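Local coordinates for peroxisomal acyl-CoA oxidase 1A (Solanum lycopersicum, PDB 2FON), which probably oxidises acyl-CoA esters at a bound FAD in peroxisomal beta-oxidation, the FAD-dependent acyl-CoA oxidase reaction of its family, at residues M246-G251 / E431-Y436; A406-I411 / V435-C440. All blocks are in the same frame, centred on the assembly; numbering follows the deposited sequence.

Interaction 1: M246-G251 / E431-Y436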
loop_
_atom_site.group_PDB
_atom_site.type_symbol
_atom_site.label_atom_id
_atom_site.label_comp_id
_atom_site.label_asym_id
_atom_site.label_seq_id
_atom_site.Cartn_x
_atom_site.Cartn_y
_atom_site.Cartn_z
ATOM N N MET B 246 0.967 18.903 -4.911
ATOM C CA MET B 246 0.420 17.712 -5.399
ATOM C C MET B 246 0.417 16.702 -4.288
ATOM O O MET B 246 1.318 16.684 -3.419
ATOM C CB MET B 246 1.200 17.211 -6.583
ATOM C CG MET B 246 0.871 17.991 -7.815
ATOM S SD MET B 246 1.133 16.963 -9.303
ATOM C CE MET B 246 -0.176 15.726 -9.231
ATOM N N LYS B 247 -0.613 15.870 -4.333
ATOM C CA LYS B 247 -0.678 14.701 -3.548
ATOM C C LYS B 247 -0.567 13.436 -4.394
ATOM O O LYS B 247 -0.657 13.435 -5.648
ATOM C CB LYS B 247 -1.993 14.670 -2.785
ATOM C CG LYS B 247 -2.399 15.948 -2.045
ATOM C CD LYS B 247 -3.034 16.960 -2.935
ATOM C CE LYS B 247 -4.248 17.545 -2.298
ATOM N NZ LYS B 247 -4.752 18.728 -3.091
ATOM N N PHE B 248 -0.444 12.354 -3.652
ATOM C CA PHE B 248 -0.292 11.018 -4.099
ATOM C C PHE B 248 -1.262 10.684 -5.174
ATOM O O PHE B 248 -2.460 10.917 -4.994
ATOM C CB PHE B 248 -0.545 10.131 -2.879
ATOM C CG PHE B 248 -0.147 8.684 -3.049
ATOM C CD1 PHE B 248 -0.553 7.748 -2.108
ATOM C CD2 PHE B 248 0.639 8.257 -4.117
ATOM C CE1 PHE B 248 -0.201 6.428 -2.227
ATOM C CE2 PHE B 248 0.996 6.921 -4.245
ATOM C CZ PHE B 248 0.566 6.004 -3.307
ATOM N N GLY B 249 -0.764 10.096 -6.263
ATOM C CA GLY B 249 -1.607 9.602 -7.341
ATOM C C GLY B 249 -1.939 10.606 -8.435
ATOM O O GLY B 249 -1.942 11.828 -8.216
ATOM N N ASN B 250 -2.142 10.086 -9.642
ATOM C CA ASN B 250 -2.686 10.845 -10.775
ATOM C C ASN B 250 -4.200 11.177 -10.535
ATOM O O ASN B 250 -4.982 10.311 -10.156
ATOM C CB ASN B 250 -2.466 10.036 -12.071
ATOM C CG ASN B 250 -0.959 9.549 -12.257
ATOM O OD1 ASN B 250 0.007 10.333 -12.140
ATOM N ND2 ASN B 250 -0.788 8.257 -12.581
ATOM N N GLY B 251 -4.617 12.429 -10.721
ATOM C CA GLY B 251 -5.954 12.775 -10.345
ATOM C C GLY B 251 -6.027 12.607 -8.836
ATOM O O GLY B 251 -5.351 13.336 -8.104
ATOM N N GLU B 431 -5.819 4.851 -8.609
ATOM C CA GLU B 431 -6.573 5.967 -8.052
ATOM C C GLU B 431 -7.370 5.666 -6.808
ATOM O O GLU B 431 -7.450 6.507 -5.866
ATOM C CB GLU B 431 -7.612 6.515 -9.022
ATOM C CG GLU B 431 -7.333 7.966 -9.135
ATOM C CD GLU B 431 -8.414 8.747 -9.744
ATOM O OE1 GLU B 431 -8.402 9.977 -9.526
ATOM O OE2 GLU B 431 -9.247 8.170 -10.447
ATOM N N LEU B 432 -8.030 4.515 -6.847
ATOM C CA LEU B 432 -8.885 4.170 -5.765
ATOM C C LEU B 432 -8.098 4.053 -4.454
ATOM O O LEU B 432 -8.682 4.278 -3.399
ATOM C CB LEU B 432 -9.623 2.893 -6.063
ATOM C CG LEU B 432 -10.661 2.455 -5.036
ATOM C CD1 LEU B 432 -11.718 3.486 -5.037
ATOM C CD2 LEU B 432 -11.256 1.082 -5.414
ATOM N N PHE B 433 -6.816 3.653 -4.525
ATOM C CA PHE B 433 -5.961 3.581 -3.355
ATOM C C PHE B 433 -5.457 4.965 -2.941
ATOM O O PHE B 433 -5.507 5.329 -1.778
ATOM C CB PHE B 433 -4.793 2.653 -3.623
ATOM C CG PHE B 433 -3.784 2.606 -2.513
ATOM C CD1 PHE B 433 -4.060 1.919 -1.331
ATOM C CD2 PHE B 433 -2.582 3.243 -2.643
ATOM C CE1 PHE B 433 -3.146 1.880 -0.300
ATOM C CE2 PHE B 433 -1.626 3.230 -1.609
ATOM C CZ PHE B 433 -1.900 2.551 -0.448
ATOM N N ALA B 434 -4.949 5.728 -3.898
ATOM C CA ALA B 434 -4.552 7.089 -3.632
ATOM C C ALA B 434 -5.658 7.925 -2.999
ATOM O O ALA B 434 -5.418 8.581 -1.944
ATOM C CB ALA B 434 -4.023 7.760 -4.881
ATOM N N VAL B 435 -6.834 7.938 -3.630
ATOM C CA VAL B 435 -7.990 8.629 -3.026
ATOM C C VAL B 435 -8.376 8.042 -1.653
ATOM O O VAL B 435 -8.838 8.759 -0.808
ATOM C CB VAL B 435 -9.328 8.509 -3.846
ATOM C CG1 VAL B 435 -10.449 9.199 -3.079
ATOM C CG2 VAL B 435 -9.224 9.121 -5.179
ATOM N N TYR B 436 -8.240 6.752 -1.444
ATOM C CA TYR B 436 -8.795 6.206 -0.230
ATOM C C TYR B 436 -7.966 6.482 0.992
ATOM O O TYR B 436 -8.482 6.754 2.087
ATOM C CB TYR B 436 -8.991 4.683 -0.288
ATOM C CG TYR B 436 -9.744 4.286 0.934
ATOM C CD1 TYR B 436 -11.072 4.684 1.086
ATOM C CD2 TYR B 436 -9.101 3.622 2.018
ATOM C CE1 TYR B 436 -11.762 4.388 2.225
ATOM C CE2 TYR B 436 -9.799 3.315 3.171
ATOM C CZ TYR B 436 -11.129 3.704 3.263
ATOM O OH TYR B 436 -11.874 3.416 4.378
#

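Interaction 2: A406-I411 / V435-C440. With FAD (flavin-adenine dinucleotide), chain E.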
loop_
_atom_site.group_PDB
_atom_site.type_symbol
_atom_site.label_atom_id
_atom_site.label_comp_id
_atom_site.label_asym_id
_atom_site.label_seq_id
_atom_site.Cartn_x
_atom_site.Cartn_y
_atom_site.Cartn_z
ATOM N N ALA B 406 -8.208 -1.900 7.291
ATOM C CA ALA B 406 -8.443 -3.104 6.623
ATOM C C ALA B 406 -8.625 -2.703 5.165
ATOM O O ALA B 406 -8.026 -3.347 4.233
ATOM C CB ALA B 406 -9.647 -3.734 7.138
ATOM N N THR B 407 -9.376 -1.607 4.967
ATOM C CA THR B 407 -9.744 -1.189 3.630
ATOM C C THR B 407 -8.512 -0.691 2.865
ATOM O O THR B 407 -8.196 -1.202 1.778
ATOM C CB THR B 407 -10.994 -0.220 3.643
ATOM O OG1 THR B 407 -12.144 -0.922 4.152
ATOM C CG2 THR B 407 -11.307 0.386 2.245
ATOM N N ALA B 408 -7.765 0.246 3.419
ATOM C CA ALA B 408 -6.502 0.639 2.744
ATOM C C ALA B 408 -5.615 -0.562 2.403
ATOM O O ALA B 408 -5.166 -0.715 1.305
ATOM C CB ALA B 408 -5.718 1.668 3.562
ATOM N N ASP B 409 -5.407 -1.454 3.335
ATOM C CA ASP B 409 -4.656 -2.637 3.023
ATOM C C ASP B 409 -5.307 -3.516 1.978
ATOM O O ASP B 409 -4.607 -4.083 1.181
ATOM C CB ASP B 409 -4.536 -3.460 4.260
ATOM C CG ASP B 409 -3.458 -2.989 5.200
ATOM O OD1 ASP B 409 -2.751 -1.952 4.987
ATOM O OD2 ASP B 409 -3.355 -3.718 6.215
ATOM N N GLY B 410 -6.633 -3.647 2.021
ATOM C CA GLY B 410 -7.377 -4.424 1.053
ATOM C C GLY B 410 -7.376 -3.961 -0.402
ATOM O O GLY B 410 -7.484 -4.786 -1.359
ATOM N N ILE B 411 -7.283 -2.651 -0.602
ATOM C CA ILE B 411 -7.292 -2.130 -1.958
ATOM C C ILE B 411 -5.878 -2.399 -2.553
ATOM O O ILE B 411 -5.789 -2.883 -3.680
ATOM C CB ILE B 411 -7.689 -0.624 -1.989
ATOM C CG1 ILE B 411 -9.091 -0.418 -1.472
ATOM C CG2 ILE B 411 -7.540 0.006 -3.378
ATOM C CD1 ILE B 411 -9.308 1.022 -1.073
ATOM N N VAL B 435 -6.834 7.938 -3.630
ATOM C CA VAL B 435 -7.990 8.629 -3.026
ATOM C C VAL B 435 -8.376 8.042 -1.653
ATOM O O VAL B 435 -8.838 8.759 -0.808
ATOM C CB VAL B 435 -9.328 8.509 -3.846
ATOM C CG1 VAL B 435 -10.449 9.199 -3.079
ATOM C CG2 VAL B 435 -9.224 9.121 -5.179
ATOM N N TYR B 436 -8.240 6.752 -1.444
ATOM C CA TYR B 436 -8.795 6.206 -0.230
ATOM C C TYR B 436 -7.966 6.482 0.992
ATOM O O TYR B 436 -8.482 6.754 2.087
ATOM C CB TYR B 436 -8.991 4.683 -0.288
ATOM C CG TYR B 436 -9.744 4.286 0.934
ATOM C CD1 TYR B 436 -11.072 4.684 1.086
ATOM C CD2 TYR B 436 -9.101 3.622 2.018
ATOM C CE1 TYR B 436 -11.762 4.388 2.225
ATOM C CE2 TYR B 436 -9.799 3.315 3.171
ATOM C CZ TYR B 436 -11.129 3.704 3.263
ATOM O OH TYR B 436 -11.874 3.416 4.378
ATOM N N VAL B 437 -6.665 6.356 0.799
ATOM C CA VAL B 437 -5.745 6.249 1.904
ATOM C C VAL B 437 -5.768 7.373 2.984
ATOM O O VAL B 437 -5.646 7.057 4.172
ATOM C CB VAL B 437 -4.362 5.858 1.413
ATOM C CG1 VAL B 437 -3.571 7.085 1.032
ATOM C CG2 VAL B 437 -3.683 4.930 2.499
ATOM N N PRO B 438 -6.052 8.647 2.579
ATOM C CA PRO B 438 -6.133 9.662 3.653
ATOM C C PRO B 438 -7.126 9.297 4.785
ATOM O O PRO B 438 -6.930 9.696 5.926
ATOM C CB PRO B 438 -6.538 10.979 2.913
ATOM C CG PRO B 438 -6.482 10.691 1.496
ATOM C CD PRO B 438 -6.398 9.223 1.245
ATOM N N ALA B 439 -8.154 8.523 4.478
ATOM C CA ALA B 439 -9.026 7.896 5.521
ATOM C C ALA B 439 -8.275 7.430 6.768
ATOM O O ALA B 439 -8.790 7.562 7.881
ATOM C CB ALA B 439 -9.862 6.718 4.943
ATOM N N CYS B 440 -7.065 6.896 6.585
ATOM C CA CYS B 440 -6.272 6.472 7.720
ATOM C C CYS B 440 -5.725 7.585 8.637
ATOM O O CYS B 440 -5.199 7.282 9.707
ATOM C CB CYS B 440 -5.184 5.512 7.274
ATOM S SG CYS B 440 -5.961 4.160 6.383
HETATM P PA FAD E . 0.226 13.041 13.593
HETATM O O1A FAD E . -0.691 13.090 14.751
HETATM O O2A FAD E . 1.232 14.160 13.576
HETATM O O5B FAD E . 0.867 11.608 13.593
HETATM C C5B FAD E . 2.169 11.452 13.091
HETATM C C4B FAD E . 2.653 10.049 13.498
HETATM O O4B FAD E . 2.836 10.042 14.886
HETATM C C3B FAD E . 1.595 8.983 13.219
HETATM O O3B FAD E . 2.303 7.832 12.964
HETATM C C2B FAD E . 0.834 8.860 14.504
HETATM O O2B FAD E . 0.326 7.599 14.783
HETATM C C1B FAD E . 1.964 9.118 15.481
HETATM N N9A FAD E . 1.445 9.678 16.710
HETATM C C8A FAD E . 0.919 10.918 16.892
HETATM N N7A FAD E . 0.513 10.999 18.166
HETATM C C5A FAD E . 0.790 9.835 18.789
HETATM C C6A FAD E . 0.637 9.396 20.106
HETATM N N6A FAD E . 0.085 10.200 21.039
HETATM N N1A FAD E . 1.054 8.125 20.434
HETATM C C2A FAD E . 1.580 7.296 19.484
HETATM N N3A FAD E . 1.749 7.749 18.195
HETATM C C4A FAD E . 1.366 8.992 17.863
HETATM N N1 FAD E . -7.799 18.901 8.303
HETATM C C2 FAD E . -8.792 19.862 8.428
HETATM O O2 FAD E . -8.836 20.520 9.463
HETATM N N3 FAD E . -9.729 20.067 7.416
HETATM C C4 FAD E . -9.655 19.302 6.266
HETATM O O4 FAD E . -10.449 19.494 5.357
HETATM C C4X FAD E . -8.652 18.330 6.119
HETATM N N5 FAD E . -8.536 17.569 4.956
HETATM C C5X FAD E . -7.528 16.636 4.862
HETATM C C6 FAD E . -7.416 15.916 3.704
HETATM C C7 FAD E . -6.384 15.030 3.576
HETATM C C7M FAD E . -6.376 14.296 2.287
HETATM C C8 FAD E . -5.451 14.832 4.609
HETATM C C8M FAD E . -4.320 13.833 4.535
HETATM C C9 FAD E . -5.571 15.547 5.780
HETATM C C9A FAD E . -6.614 16.460 5.902
HETATM N N10 FAD E . -6.752 17.228 7.044
HETATM C C10 FAD E . -7.734 18.152 7.148
HETATM C "C1'" FAD E . -5.838 17.084 8.228
HETATM C "C2'" FAD E . -6.255 15.711 8.772
HETATM O "O2'" FAD E . -7.587 15.748 9.146
HETATM C "C3'" FAD E . -5.559 15.182 10.011
HETATM O "O3'" FAD E . -5.865 15.934 11.161
HETATM C "C4'" FAD E . -4.080 15.013 9.841
HETATM O "O4'" FAD E . -3.837 14.072 8.779
HETATM C "C5'" FAD E . -3.637 14.500 11.178
HETATM O "O5'" FAD E . -2.418 13.915 10.802
HETATM P P FAD E . -1.031 14.327 11.429
HETATM O O1P FAD E . -0.093 14.699 10.338
HETATM O O2P FAD E . -1.141 15.318 12.563
HETATM O O3P FAD E . -0.642 12.978 12.220
#

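Interaction 1: M246-G251 / E431-Y436
The F248 ring lies with one face over the methyl of A434 and one edge against the ring of F433, so a single aromatic side chain meets two successive residues of helix 429-436. F248 CE1 and F433 CE2 are 3.6 Å apart. The planes stand at 89°, yet the rings touch rim to rim, with neither over the face of the other. With chi1 at -167°, CG of F248 stands opposite the backbone N and the ring reaches from the loop onto the helix. Behind it, the A434 methyl sits 3.9 Å from G249 CA, where a side chain on the loop would collide with it; G249 also has backbone angles that call for glycine. At the other end, E431 CG lies 3.5 Å from N250 O, and the chain runs on extended to its carboxylate. Its carboxylate oxygen OE1 accepts a hydrogen bond from A252 N and forms a salt bridge with R72. Cutting E431 back to an alanine is likely to leave R72 without its acidic mate and the A252 amide without its acceptor. The loop between strands 239-243 and 258-263 thus meets the helix through apolar packing at F248, with charge and polar bonding gathered at E431.

Interaction 2: A406-I411 / V435-C440
Y436 packs against helix 389-417 just before the chain enters a 3-10 segment, 437-440, within the all-helical C-terminal half of the acyl-CoA dehydrogenase-type fold. Its CB meets I411 CD1 at 3.8 Å, and CG lies 3.9 Å from the same I411 CD1. The first torsion (chi1 -172°) sets CG opposite the backbone N and sends the ring toward helix 389-417. Farther out, CD2 passes the A408 methyl at 4.2 Å, while CE2 and CZ lie under T407 CG2. That methyl makes a CH-pi contact 3.7 Å from the centre of the Y436 ring, 26° off the normal, and A439 CB lies over the opposite face, so the ring is sandwiched between a methyl of each segment. At the tip, OH rests beside T407 CB and CG2, whereas the hydroxyl of T407 turns back to T403 O in its own helix. A311 and A314 of helix 297-328 also touch the tyrosine. The A408 methyl faces the 3-10 turn, meeting V437 CG2 at 4.0 Å and C440 SG at 3.8 Å. Between those two residues, P438 turns to the cofactor, its CB 3.4 Å from the flavin methyl C7M of FAD.

In the fold
Interactions 1 and 2 have centres 11 Å apart, and their segments overlap at V435 and Y436, of which Y436 carries interaction 2, while interaction 1 rests on E431, F433 and A434 of helix 429-436. Along the chain, loop 246-251 comes first, then 406-411 on helix 389-417, and finally 431-440, where both contacts end. The shared helix is packed by the middle-domain loop in one contact and by a helix of the C-alpha1 region in the other. They meet directly, F433 CB lying 3.8 Å from I411 CG2. Both also touch the second subunit: N250 packs on its counterpart there, and P438 on Y423 of that subunit. The arrangement brings together two family regions, the dimer interface and, through P438, the flavin pocket.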